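Local atomic coordinates of sialidase B (Streptococcus pneumoniae serotype 4, PDB entry 4XJU), a protein that hydrolyses the glycosidic linkages that hold terminal sialic acid residues in oligosaccharides, glycoproteins and glycolipids. Residues L193-G198 against S221-R226; F206-L211 against L629-D634; A469-G474 against N499-A504. The protein carries 1 engineered substitution. All coordinates share one frame; numbering follows the deposited sequence.

Contact 1: L193-G198 against S221-R226; sequences LIFQSG and SSIDAR. With 19D ((1R,2R,3R,4R,5R,7R)-2-(acetylamino)-7-[(1R)-1,2-dihydroxyethyl]-4-fluoro-3-hydroxy-6,8-dioxabicyclo[3.2.1]octane-5-carboxylic acid), chain G.
Ile223 sets its CG2 methyl squarely over the ring of Phe195, 3.4 Å from the ring centroid and only 2° off the normal, a CH-pi contact of almost axial geometry. The two side chains run in opposite senses where they overlap, and Ile223 CD1 reaches farther along the same face to lie 3.7 Å from Phe195 CD2. On the other face, Ile194 CG2 sits toward the rim, so the ring is sandwiched between two isoleucine methyls. Ser221 comes in at the ring edge, its OG 3.4 Å from Phe195 CE2. This hydroxyl is turned away from its own backbone N (chi1 175°) and bonds to Thr210 O.

Farther along the strand, polar groups serve the ligand. Arg226 forms a salt bridge with Asp224, NE and NH2 both donating to OD2, and NH2 also donates to 19D O4 over 2.9 Å. The carboxylate thus helps fix the guanidinium that holds the sugar hydroxyl, while Asp224 OD1 takes a bond from Asp289 N.

Phe195 and Ile194 pack the loop after helix 179-182 onto strand 219-226, which lies between strands 205-213 and 237-244 in an antiparallel blade of the sialidase beta-propeller, just ahead of the blade's first strand, 205-213.

Contact 2: F206-L211 against L629-D634; sequences FRIPTL and LFEKYD. With 19D ((1R,2R,3R,4R,5R,7R)-2-(acetylamino)-7-[(1R)-1,2-dihydroxyethyl]-4-fluoro-3-hydroxy-6,8-dioxabicyclo[3.2.1]octane-5-carboxylic acid), chain G.
Residues 207-211 and 629-633 run roughly antiparallel, their directions 155° apart, with Arg207 CA 6.8 Å from Glu631 CA and Pro209 CA 6.3 Å from Leu629 CA, and side chains rather than backbone-to-backbone hydrogen bonds join them. Glu631 does most of the polar work. Its OE2 accepts a practically straight hydrogen bond from Arg207 NE at 2.7 Å, the core of a salt bridge, and a second from the backbone Ile208 N at 3.0 Å. The two donors reach that oxygen from opposite faces of the carboxylate. OE2 lies in the guanidinium plane, yet the two flat groups are turned 64° against each other, and the bond from Arg207 NH2 to Glu631 OE1 is weak. OE1 is also hydrogen-bonded to Tyr615 N and Ser635 OG.

Phe206, Arg207, Ile208 and Pro209 spell the FRIP motif of sialidases, whose arginine belongs to the triad that binds the substrate carboxylate. Here Arg207 NH1 donates to 19D O1B over 3.0 Å and NH2 binds the same oxygen, while Arg519 and Arg581 also hydrogen-bond the ligand. Bends at chi2 and chi3 (58°) place the guanidinium between the two partners, NE on Glu631 and NH1 and NH2 on the ligand. The Tyr633 side chain crosses that of Arg207 at about a right angle, its OH 3.3 Å from Arg207 CD.

Beyond the polar pair the contact turns apolar. Pro209 CB packs 3.5 Å from Leu629 CG, and its CG approaches Leu629 O. Leu211 crosses Leu629 at about a right angle, CD1 against CB at 3.9 Å. Phe630 sets its CB away from 206-211, and its ring stacks on Tyr613, the residue two before the probable nucleophile Tyr615.

Contact 3: A469-G474 against N499-A504; sequences ATYTSG and NATAEA. With 19D ((1R,2R,3R,4R,5R,7R)-2-(acetylamino)-7-[(1R)-1,2-dihydroxyethyl]-4-fluoro-3-hydroxy-6,8-dioxabicyclo[3.2.1]octane-5-carboxylic acid), chain G.
Tyr471 lies along the loop 499-504 from its CB to its hydroxyl. CB rests 3.5 Å from Ala502 O and 3.9 Å from Ala502 CB. From there CG stands between the backbone N and the carbonyl carbon (chi1 65°), which lays one ring face over the peptide joining Thr501 and Ala502. Ala502 N and Thr501 C sit above that face, both displaced toward the rim. CD1 meets the Ala502 carbonyl, while CD2 is flanked by Ala502 N and Ala500 O. One step outward, Tyr471 CE1 touches Glu503 CG at 3.8 Å. On the other side of the ring CE2 meets Thr501 CA. Tyr471 OH ends 3.4 Å from Thr501 CG2, with the side chains of Thr501 and Glu503 following the tyrosine in the same sense.

At the tip, a water in the ring plane joins Tyr471 OH, 2.6 Å away, to Glu503 OE1, 2.7 Å away. Glu503, predicted to be an active-site residue, bonds through OE1 to Tyr615 OH and through OE2 to Arg519 in a salt bridge, so Tyr471 belongs to the second shell of the catalytic site. The loop is folded tightly, with Thr501 and Ala502 centring successive inverse gamma turns. Two further waters tie it to the strand end: one bridges Thr472 O and Ala500 O, the other Gly474 N and Ala500 N.

In the propeller, strand 466-472 lies between strands 451-459 and 475-481, with Cys453 and Leu476 also touching Tyr471. After the edge strand 489-494 the chain passes along strand 466-472 through 499-504 and enters strand 504-510, where Ala504 CB meets Ala469 CB, at the start of the next sheet.

In the fold
All three contacts touch the same 19D molecule from different parts of the beta-propeller. Contacts 1 and 2 have centres 9 Å apart and share one sheet through the neighbouring strands 219-226 and 205-213; along the chain their segments interleave. Contact 2 joins that sheet to strand 626-631, more than 400 residues later, bringing the first and last parts of the propeller together. Contact 3 falls in sequence between the two halves of contact 2, its centre 19 Å from that of contact 2 and 25 Å from that of contact 1. It joins strand 466-472 of an eight-stranded mixed sheet to the entry of strand 504-510 in the next. Sequence-distant segments thus converge on one ligand.

Contact 1: L193-G198 against S221-R226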
loop_
_atom_site.group_PDB
_atom_site.type_symbol
_atom_site.label_atom_id
_atom_site.label_comp_id
_atom_site.label_asym_id
_atom_site.label_seq_id
_atom_site.Cartn_x
_atom_site.Cartn_y
_atom_site.Cartn_z
ATOM N N LEU A 193 2.979 -5.398 11.359
ATOM C CA LEU A 193 1.997 -4.573 10.667
ATOM C C LEU A 193 1.755 -3.315 11.486
ATOM O O LEU A 193 1.722 -3.360 12.718
ATOM C CB LEU A 193 0.683 -5.337 10.449
ATOM C CG LEU A 193 0.761 -6.670 9.693
ATOM C CD1 LEU A 193 -0.593 -7.375 9.680
ATOM C CD2 LEU A 193 1.240 -6.471 8.271
ATOM N N ILE A 194 1.627 -2.186 10.799
ATOM C CA ILE A 194 1.225 -0.944 11.443
ATOM C C ILE A 194 -0.261 -0.754 11.156
ATOM O O ILE A 194 -1.065 -0.617 12.078
ATOM C CB ILE A 194 2.015 0.259 10.894
ATOM C CG1 ILE A 194 3.518 0.052 11.113
ATOM C CG2 ILE A 194 1.549 1.559 11.540
ATOM C CD1 ILE A 194 4.390 1.174 10.573
ATOM N N PHE A 195 -0.618 -0.732 9.871
ATOM C CA PHE A 195 -2.015 -0.709 9.435
ATOM C C PHE A 195 -2.373 -2.124 8.985
ATOM O O PHE A 195 -1.544 -2.808 8.396
ATOM C CB PHE A 195 -2.175 0.271 8.260
ATOM C CG PHE A 195 -1.659 1.658 8.556
ATOM C CD1 PHE A 195 -2.442 2.576 9.246
ATOM C CD2 PHE A 195 -0.380 2.036 8.163
ATOM C CE1 PHE A 195 -1.961 3.862 9.531
ATOM C CE2 PHE A 195 0.105 3.322 8.441
ATOM C CZ PHE A 195 -0.688 4.230 9.123
ATOM N N GLN A 196 -3.592 -2.570 9.276
ATOM C CA GLN A 196 -4.013 -3.928 8.929
ATOM C C GLN A 196 -5.533 -4.053 8.872
ATOM O O GLN A 196 -6.258 -3.262 9.473
ATOM C CB GLN A 196 -3.437 -4.925 9.946
ATOM C CG GLN A 196 -3.880 -4.619 11.379
ATOM C CD GLN A 196 -2.925 -5.178 12.414
ATOM O OE1 GLN A 196 -2.862 -6.388 12.622
ATOM N NE2 GLN A 196 -2.168 -4.294 13.060
ATOM N N SER A 197 -6.007 -5.049 8.135
ATOM C CA SER A 197 -7.432 -5.293 7.992
ATOM C C SER A 197 -8.086 -5.493 9.361
ATOM O O SER A 197 -7.575 -6.239 10.194
ATOM C CB SER A 197 -7.655 -6.520 7.107
ATOM O OG SER A 197 -6.971 -6.354 5.874
ATOM N N GLY A 198 -9.196 -4.799 9.595
ATOM C CA GLY A 198 -9.936 -4.929 10.839
ATOM C C GLY A 198 -9.538 -3.908 11.891
ATOM O O GLY A 198 -10.129 -3.863 12.969
ATOM N N SER A 221 3.714 7.665 10.729
ATOM C CA SER A 221 3.451 7.020 9.449
ATOM C C SER A 221 2.092 7.461 8.936
ATOM O O SER A 221 1.146 7.585 9.718
ATOM C CB SER A 221 3.444 5.502 9.630
ATOM O OG SER A 221 3.075 4.882 8.414
ATOM N N SER A 222 1.993 7.693 7.629
ATOM C CA SER A 222 0.701 7.880 6.990
ATOM C C SER A 222 0.520 6.859 5.864
ATOM O O SER A 222 1.474 6.179 5.458
ATOM C CB SER A 222 0.505 9.318 6.480
ATOM O OG SER A 222 1.457 9.677 5.496
ATOM N N ILE A 223 -0.710 6.736 5.381
ATOM C CA ILE A 223 -1.039 5.715 4.396
ATOM C C ILE A 223 -2.386 6.014 3.744
ATOM O O ILE A 223 -3.236 6.705 4.320
ATOM C CB ILE A 223 -1.080 4.331 5.067
ATOM C CG1 ILE A 223 -0.910 3.215 4.030
ATOM C CG2 ILE A 223 -2.372 4.174 5.881
ATOM C CD1 ILE A 223 -0.098 2.058 4.512
ATOM N N ASP A 224 -2.577 5.493 2.535
ATOM C CA ASP A 224 -3.896 5.464 1.932
ATOM C C ASP A 224 -4.638 4.302 2.564
ATOM O O ASP A 224 -4.234 3.147 2.396
ATOM C CB ASP A 224 -3.807 5.147 0.432
ATOM C CG ASP A 224 -3.449 6.345 -0.433
ATOM O OD1 ASP A 224 -2.794 7.316 0.028
ATOM O OD2 ASP A 224 -3.821 6.284 -1.624
ATOM N N ALA A 225 -5.729 4.585 3.268
ATOM C CA ALA A 225 -6.657 3.518 3.653
ATOM C C ALA A 225 -7.652 3.332 2.498
ATOM O O ALA A 225 -8.542 4.163 2.301
ATOM C CB ALA A 225 -7.381 3.864 4.961
ATOM N N ARG A 226 -7.470 2.268 1.703
ATOM C CA ARG A 226 -8.243 2.078 0.473
ATOM C C ARG A 226 -9.375 1.077 0.675
ATOM O O ARG A 226 -9.141 -0.095 0.968
ATOM C CB ARG A 226 -7.318 1.651 -0.686
ATOM C CG ARG A 226 -6.239 2.696 -1.016
ATOM C CD ARG A 226 -5.646 2.514 -2.410
ATOM N NE ARG A 226 -4.728 3.614 -2.742
ATOM C CZ ARG A 226 -4.066 3.735 -3.891
ATOM N NH1 ARG A 226 -4.206 2.827 -4.848
ATOM N NH2 ARG A 226 -3.263 4.773 -4.076
HETATM C C1 19D G . 0.944 3.440 -9.206
HETATM O O1A 19D G . 1.789 3.640 -10.131
HETATM O O1B 19D G . 0.853 2.376 -8.573
HETATM C C2 19D G . 0.010 4.580 -8.898
HETATM C C3 19D G . -0.442 4.682 -7.421
HETATM C C4 19D G . -0.673 6.184 -7.001
HETATM O O4 19D G . -1.507 6.200 -5.840
HETATM C C5 19D G . -1.383 6.982 -8.224
HETATM N N5 19D G . -1.602 8.369 -7.835
HETATM C C6 19D G . -0.594 6.688 -9.515
HETATM O O6 19D G . 0.543 5.852 -9.287
HETATM C C7 19D G . -1.414 5.695 -10.334
HETATM O O7 19D G . -1.120 4.392 -9.747
HETATM C C8 19D G . -1.239 5.726 -11.867
HETATM O O8 19D G . 0.108 5.515 -12.328
HETATM C C9 19D G . -1.736 7.046 -12.450
HETATM O O9 19D G . -0.795 8.101 -12.247
HETATM C C10 19D G . -2.664 9.015 -8.316
HETATM O O10 19D G . -3.465 8.478 -9.077
HETATM C C11 19D G . -2.817 10.426 -7.862
HETATM F F1 19D G . -1.282 3.984 -7.253
#

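Contact 2: F206-L211 against L629-D634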
loop_
_atom_site.group_PDB
_atom_site.type_symbol
_atom_site.label_atom_id
_atom_site.label_comp_id
_atom_site.label_asym_id
_atom_site.label_seq_id
_atom_site.Cartn_x
_atom_site.Cartn_y
_atom_site.Cartn_z
ATOM N N PHE A 206 -4.519 -1.261 1.955
ATOM C CA PHE A 206 -3.662 -0.104 2.211
ATOM C C PHE A 206 -2.627 0.019 1.114
ATOM O O PHE A 206 -2.146 -0.990 0.594
ATOM C CB PHE A 206 -2.962 -0.249 3.572
ATOM C CG PHE A 206 -3.920 -0.352 4.721
ATOM C CD1 PHE A 206 -4.457 0.790 5.296
ATOM C CD2 PHE A 206 -4.310 -1.592 5.201
ATOM C CE1 PHE A 206 -5.368 0.697 6.342
ATOM C CE2 PHE A 206 -5.213 -1.693 6.245
ATOM C CZ PHE A 206 -5.744 -0.544 6.816
ATOM N N ARG A 207 -2.295 1.254 0.753
ATOM C CA ARG A 207 -1.231 1.514 -0.204
ATOM C C ARG A 207 -0.591 2.849 0.136
ATOM O O ARG A 207 -1.141 3.634 0.911
ATOM C CB ARG A 207 -1.777 1.550 -1.650
ATOM C CG ARG A 207 -1.944 0.179 -2.353
ATOM C CD ARG A 207 -1.740 0.302 -3.875
ATOM N NE ARG A 207 -0.414 0.836 -4.204
ATOM C CZ ARG A 207 -0.048 1.258 -5.412
ATOM N NH1 ARG A 207 -0.899 1.189 -6.439
ATOM N NH2 ARG A 207 1.178 1.739 -5.601
ATOM N N ILE A 208 0.567 3.101 -0.463
ATOM C CA ILE A 208 1.240 4.397 -0.371
ATOM C C ILE A 208 1.699 4.750 1.062
ATOM O O ILE A 208 1.289 5.766 1.626
ATOM C CB ILE A 208 0.372 5.546 -0.947
ATOM C CG1 ILE A 208 -0.438 5.087 -2.176
ATOM C CG2 ILE A 208 1.248 6.723 -1.325
ATOM C CD1 ILE A 208 0.411 4.517 -3.328
ATOM N N PRO A 209 2.583 3.923 1.640
ATOM C CA PRO A 209 3.083 4.178 2.998
ATOM C C PRO A 209 4.042 5.360 3.056
ATOM O O PRO A 209 4.753 5.635 2.089
ATOM C CB PRO A 209 3.862 2.902 3.324
ATOM C CG PRO A 209 4.345 2.402 1.982
ATOM C CD PRO A 209 3.210 2.733 1.029
ATOM N N THR A 210 4.057 6.049 4.197
ATOM C CA THR A 210 5.064 7.069 4.473
ATOM C C THR A 210 5.620 6.843 5.886
ATOM O O THR A 210 4.977 6.203 6.712
ATOM C CB THR A 210 4.482 8.477 4.406
ATOM O OG1 THR A 210 3.756 8.737 5.615
ATOM C CG2 THR A 210 3.556 8.649 3.185
ATOM N N LEU A 211 6.807 7.386 6.155
ATOM C CA LEU A 211 7.420 7.348 7.487
ATOM C C LEU A 211 8.198 8.631 7.677
ATOM O O LEU A 211 8.819 9.133 6.736
ATOM C CB LEU A 211 8.401 6.182 7.638
ATOM C CG LEU A 211 7.881 4.762 7.805
ATOM C CD1 LEU A 211 9.044 3.772 7.743
ATOM C CD2 LEU A 211 7.153 4.637 9.162
ATOM N N LEU A 629 8.728 0.758 5.747
ATOM C CA LEU A 629 7.325 0.364 5.580
ATOM C C LEU A 629 7.074 0.335 4.083
ATOM O O LEU A 629 7.228 1.347 3.403
ATOM C CB LEU A 629 6.392 1.392 6.243
ATOM C CG LEU A 629 4.867 1.157 6.216
ATOM C CD1 LEU A 629 4.481 -0.101 6.975
ATOM C CD2 LEU A 629 4.135 2.369 6.804
ATOM N N PHE A 630 6.690 -0.822 3.566
ATOM C CA PHE A 630 6.670 -1.018 2.115
ATOM C C PHE A 630 5.553 -1.942 1.667
ATOM O O PHE A 630 5.108 -2.806 2.424
ATOM C CB PHE A 630 8.027 -1.566 1.650
ATOM C CG PHE A 630 8.362 -2.917 2.222
ATOM C CD1 PHE A 630 8.880 -3.038 3.503
ATOM C CD2 PHE A 630 8.135 -4.070 1.484
ATOM C CE1 PHE A 630 9.189 -4.292 4.034
ATOM C CE2 PHE A 630 8.447 -5.323 2.005
ATOM C CZ PHE A 630 8.969 -5.433 3.275
ATOM N N GLU A 631 5.108 -1.745 0.428
ATOM C CA GLU A 631 4.173 -2.661 -0.212
ATOM C C GLU A 631 4.900 -3.929 -0.626
ATOM O O GLU A 631 5.698 -3.910 -1.576
ATOM C CB GLU A 631 3.561 -1.981 -1.450
ATOM C CG GLU A 631 2.780 -0.706 -1.133
ATOM C CD GLU A 631 2.329 0.046 -2.373
ATOM O OE1 GLU A 631 2.855 -0.233 -3.477
ATOM O OE2 GLU A 631 1.444 0.924 -2.256
ATOM N N LYS A 632 4.643 -5.030 0.082
ATOM C CA LYS A 632 5.288 -6.300 -0.248
ATOM C C LYS A 632 4.481 -7.104 -1.266
ATOM O O LYS A 632 4.038 -8.228 -1.002
ATOM C CB LYS A 632 5.556 -7.153 0.996
ATOM C CG LYS A 632 6.592 -8.262 0.737
ATOM C CD LYS A 632 6.714 -9.241 1.906
ATOM C CE LYS A 632 7.705 -10.339 1.574
ATOM N NZ LYS A 632 9.101 -9.801 1.488
ATOM N N TYR A 633 4.327 -6.527 -2.448
ATOM C CA TYR A 633 3.651 -7.194 -3.553
ATOM C C TYR A 633 3.829 -6.332 -4.773
ATOM O O TYR A 633 4.339 -5.220 -4.676
ATOM C CB TYR A 633 2.159 -7.396 -3.238
ATOM C CG TYR A 633 1.254 -6.200 -3.427
ATOM C CD1 TYR A 633 1.370 -5.066 -2.626
ATOM C CD2 TYR A 633 0.254 -6.219 -4.392
ATOM C CE1 TYR A 633 0.515 -3.968 -2.807
ATOM C CE2 TYR A 633 -0.602 -5.146 -4.571
ATOM C CZ TYR A 633 -0.471 -4.030 -3.776
ATOM O OH TYR A 633 -1.333 -2.976 -3.963
ATOM N N ASP A 634 3.414 -6.835 -5.922
ATOM C CA ASP A 634 3.510 -6.036 -7.129
ATOM C C ASP A 634 2.219 -5.232 -7.282
ATOM O O ASP A 634 1.201 -5.759 -7.735
ATOM C CB ASP A 634 3.743 -6.936 -8.345
ATOM C CG ASP A 634 4.118 -6.152 -9.584
ATOM O OD1 ASP A 634 3.574 -5.047 -9.777
ATOM O OD2 ASP A 634 4.973 -6.629 -10.370
HETATM C C1 19D G . 0.944 3.440 -9.206
HETATM O O1A 19D G . 1.789 3.640 -10.131
HETATM O O1B 19D G . 0.853 2.376 -8.573
HETATM C C2 19D G . 0.010 4.580 -8.898
HETATM C C3 19D G . -0.442 4.682 -7.421
HETATM C C4 19D G . -0.673 6.184 -7.001
HETATM O O4 19D G . -1.507 6.200 -5.840
HETATM C C5 19D G . -1.383 6.982 -8.224
HETATM N N5 19D G . -1.602 8.369 -7.835
HETATM C C6 19D G . -0.594 6.688 -9.515
HETATM O O6 19D G . 0.543 5.852 -9.287
HETATM C C7 19D G . -1.414 5.695 -10.334
HETATM O O7 19D G . -1.120 4.392 -9.747
HETATM C C8 19D G . -1.239 5.726 -11.867
HETATM O O8 19D G . 0.108 5.515 -12.328
HETATM C C9 19D G . -1.736 7.046 -12.450
HETATM O O9 19D G . -0.795 8.101 -12.247
HETATM C C10 19D G . -2.664 9.015 -8.316
HETATM O O10 19D G . -3.465 8.478 -9.077
HETATM C C11 19D G . -2.817 10.426 -7.862
HETATM F F1 19D G . -1.282 3.984 -7.253
#

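Contact 3: A469-G474 against N499-A504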
loop_
_atom_site.group_PDB
_atom_site.type_symbol
_atom_site.label_atom_id
_atom_site.label_comp_id
_atom_site.label_asym_id
_atom_site.label_seq_id
_atom_site.Cartn_x
_atom_site.Cartn_y
_atom_site.Cartn_z
ATOM N N ALA A 469 7.596 18.166 -2.859
ATOM C CA ALA A 469 7.676 17.933 -4.305
ATOM C C ALA A 469 6.306 17.500 -4.826
ATOM O O ALA A 469 5.579 16.760 -4.160
ATOM C CB ALA A 469 8.739 16.870 -4.619
ATOM N N THR A 470 5.942 17.985 -6.010
ATOM C CA THR A 470 4.758 17.503 -6.713
ATOM C C THR A 470 5.164 17.325 -8.164
ATOM O O THR A 470 6.226 17.797 -8.569
ATOM C CB THR A 470 3.560 18.468 -6.616
ATOM O OG1 THR A 470 3.802 19.636 -7.415
ATOM C CG2 THR A 470 3.274 18.875 -5.139
ATOM N N TYR A 471 4.328 16.664 -8.955
ATOM C CA TYR A 471 4.655 16.511 -10.373
ATOM C C TYR A 471 3.454 16.791 -11.273
ATOM O O TYR A 471 2.300 16.653 -10.868
ATOM C CB TYR A 471 5.209 15.105 -10.666
ATOM C CG TYR A 471 4.207 13.993 -10.435
ATOM C CD1 TYR A 471 4.101 13.380 -9.189
ATOM C CD2 TYR A 471 3.381 13.543 -11.460
ATOM C CE1 TYR A 471 3.192 12.356 -8.970
ATOM C CE2 TYR A 471 2.461 12.516 -11.253
ATOM C CZ TYR A 471 2.375 11.927 -10.004
ATOM O OH TYR A 471 1.461 10.912 -9.779
ATOM N N THR A 472 3.735 17.180 -12.509
ATOM C CA THR A 472 2.679 17.293 -13.505
ATOM C C THR A 472 3.336 17.007 -14.849
ATOM O O THR A 472 4.527 16.684 -14.891
ATOM C CB THR A 472 1.982 18.682 -13.452
ATOM O OG1 THR A 472 0.863 18.703 -14.348
ATOM C CG2 THR A 472 2.950 19.791 -13.828
ATOM N N SER A 473 2.582 17.088 -15.941
ATOM C CA SER A 473 3.179 16.822 -17.245
ATOM C C SER A 473 4.360 17.756 -17.499
ATOM O O SER A 473 4.229 18.982 -17.405
ATOM C CB SER A 473 2.153 16.965 -18.370
ATOM O OG SER A 473 2.745 16.621 -19.612
ATOM N N GLY A 474 5.523 17.168 -17.769
ATOM C CA GLY A 474 6.692 17.934 -18.181
ATOM C C GLY A 474 7.515 18.630 -17.108
ATOM O O GLY A 474 8.514 19.286 -17.435
ATOM N N ASN A 499 4.004 12.974 -19.618
ATOM C CA ASN A 499 3.173 11.865 -19.145
ATOM C C ASN A 499 3.822 10.958 -18.094
ATOM O O ASN A 499 3.460 9.785 -17.971
ATOM C CB ASN A 499 2.682 11.025 -20.330
ATOM C CG ASN A 499 1.933 11.854 -21.353
ATOM O OD1 ASN A 499 1.465 12.950 -21.047
ATOM N ND2 ASN A 499 1.815 11.334 -22.576
ATOM N N ALA A 500 4.767 11.497 -17.332
ATOM C CA ALA A 500 5.463 10.695 -16.330
ATOM C C ALA A 500 4.771 10.786 -14.972
ATOM O O ALA A 500 4.295 11.845 -14.573
ATOM C CB ALA A 500 6.919 11.126 -16.208
ATOM N N THR A 501 4.725 9.667 -14.265
ATOM C CA THR A 501 4.362 9.679 -12.858
ATOM C C THR A 501 5.656 9.961 -12.110
ATOM O O THR A 501 6.293 9.050 -11.590
ATOM C CB THR A 501 3.764 8.326 -12.448
ATOM O OG1 THR A 501 2.653 8.036 -13.306
ATOM C CG2 THR A 501 3.278 8.351 -11.003
ATOM N N ALA A 502 6.052 11.234 -12.078
ATOM C CA ALA A 502 7.393 11.594 -11.636
ATOM C C ALA A 502 7.437 11.787 -10.128
ATOM O O ALA A 502 7.734 12.885 -9.628
ATOM C CB ALA A 502 7.887 12.839 -12.365
ATOM N N GLU A 503 7.142 10.708 -9.407
ATOM C CA GLU A 503 7.168 10.734 -7.948
ATOM C C GLU A 503 8.597 10.970 -7.473
ATOM O O GLU A 503 9.524 10.216 -7.813
ATOM C CB GLU A 503 6.573 9.442 -7.381
ATOM C CG GLU A 503 5.080 9.281 -7.711
ATOM C CD GLU A 503 4.620 7.835 -7.688
ATOM O OE1 GLU A 503 3.403 7.591 -7.470
ATOM O OE2 GLU A 503 5.471 6.933 -7.879
ATOM N N ALA A 504 8.763 12.034 -6.691
ATOM C CA ALA A 504 10.085 12.548 -6.353
ATOM C C ALA A 504 10.245 12.614 -4.843
ATOM O O ALA A 504 9.309 13.005 -4.132
ATOM C CB ALA A 504 10.273 13.934 -6.964
HETATM C C1 19D G . 0.944 3.440 -9.206
HETATM O O1A 19D G . 1.789 3.640 -10.131
HETATM O O1B 19D G . 0.853 2.376 -8.573
HETATM C C2 19D G . 0.010 4.580 -8.898
HETATM C C3 19D G . -0.442 4.682 -7.421
HETATM C C4 19D G . -0.673 6.184 -7.001
HETATM O O4 19D G . -1.507 6.200 -5.840
HETATM C C5 19D G . -1.383 6.982 -8.224
HETATM N N5 19D G . -1.602 8.369 -7.835
HETATM C C6 19D G . -0.594 6.688 -9.515
HETATM O O6 19D G . 0.543 5.852 -9.287
HETATM C C7 19D G . -1.414 5.695 -10.334
HETATM O O7 19D G . -1.120 4.392 -9.747
HETATM C C8 19D G . -1.239 5.726 -11.867
HETATM O O8 19D G . 0.108 5.515 -12.328
HETATM C C9 19D G . -1.736 7.046 -12.450
HETATM O O9 19D G . -0.795 8.101 -12.247
HETATM C C10 19D G . -2.664 9.015 -8.316
HETATM O O10 19D G . -3.465 8.478 -9.077
HETATM C C11 19D G . -2.817 10.426 -7.862
HETATM F F1 19D G . -1.282 3.984 -7.253
HETATM O O HOH W 1 1.718 9.671 -7.543
HETATM O O HOH W 2 5.762 14.221 -14.644
HETATM O O HOH W 3 6.106 14.470 -17.440
#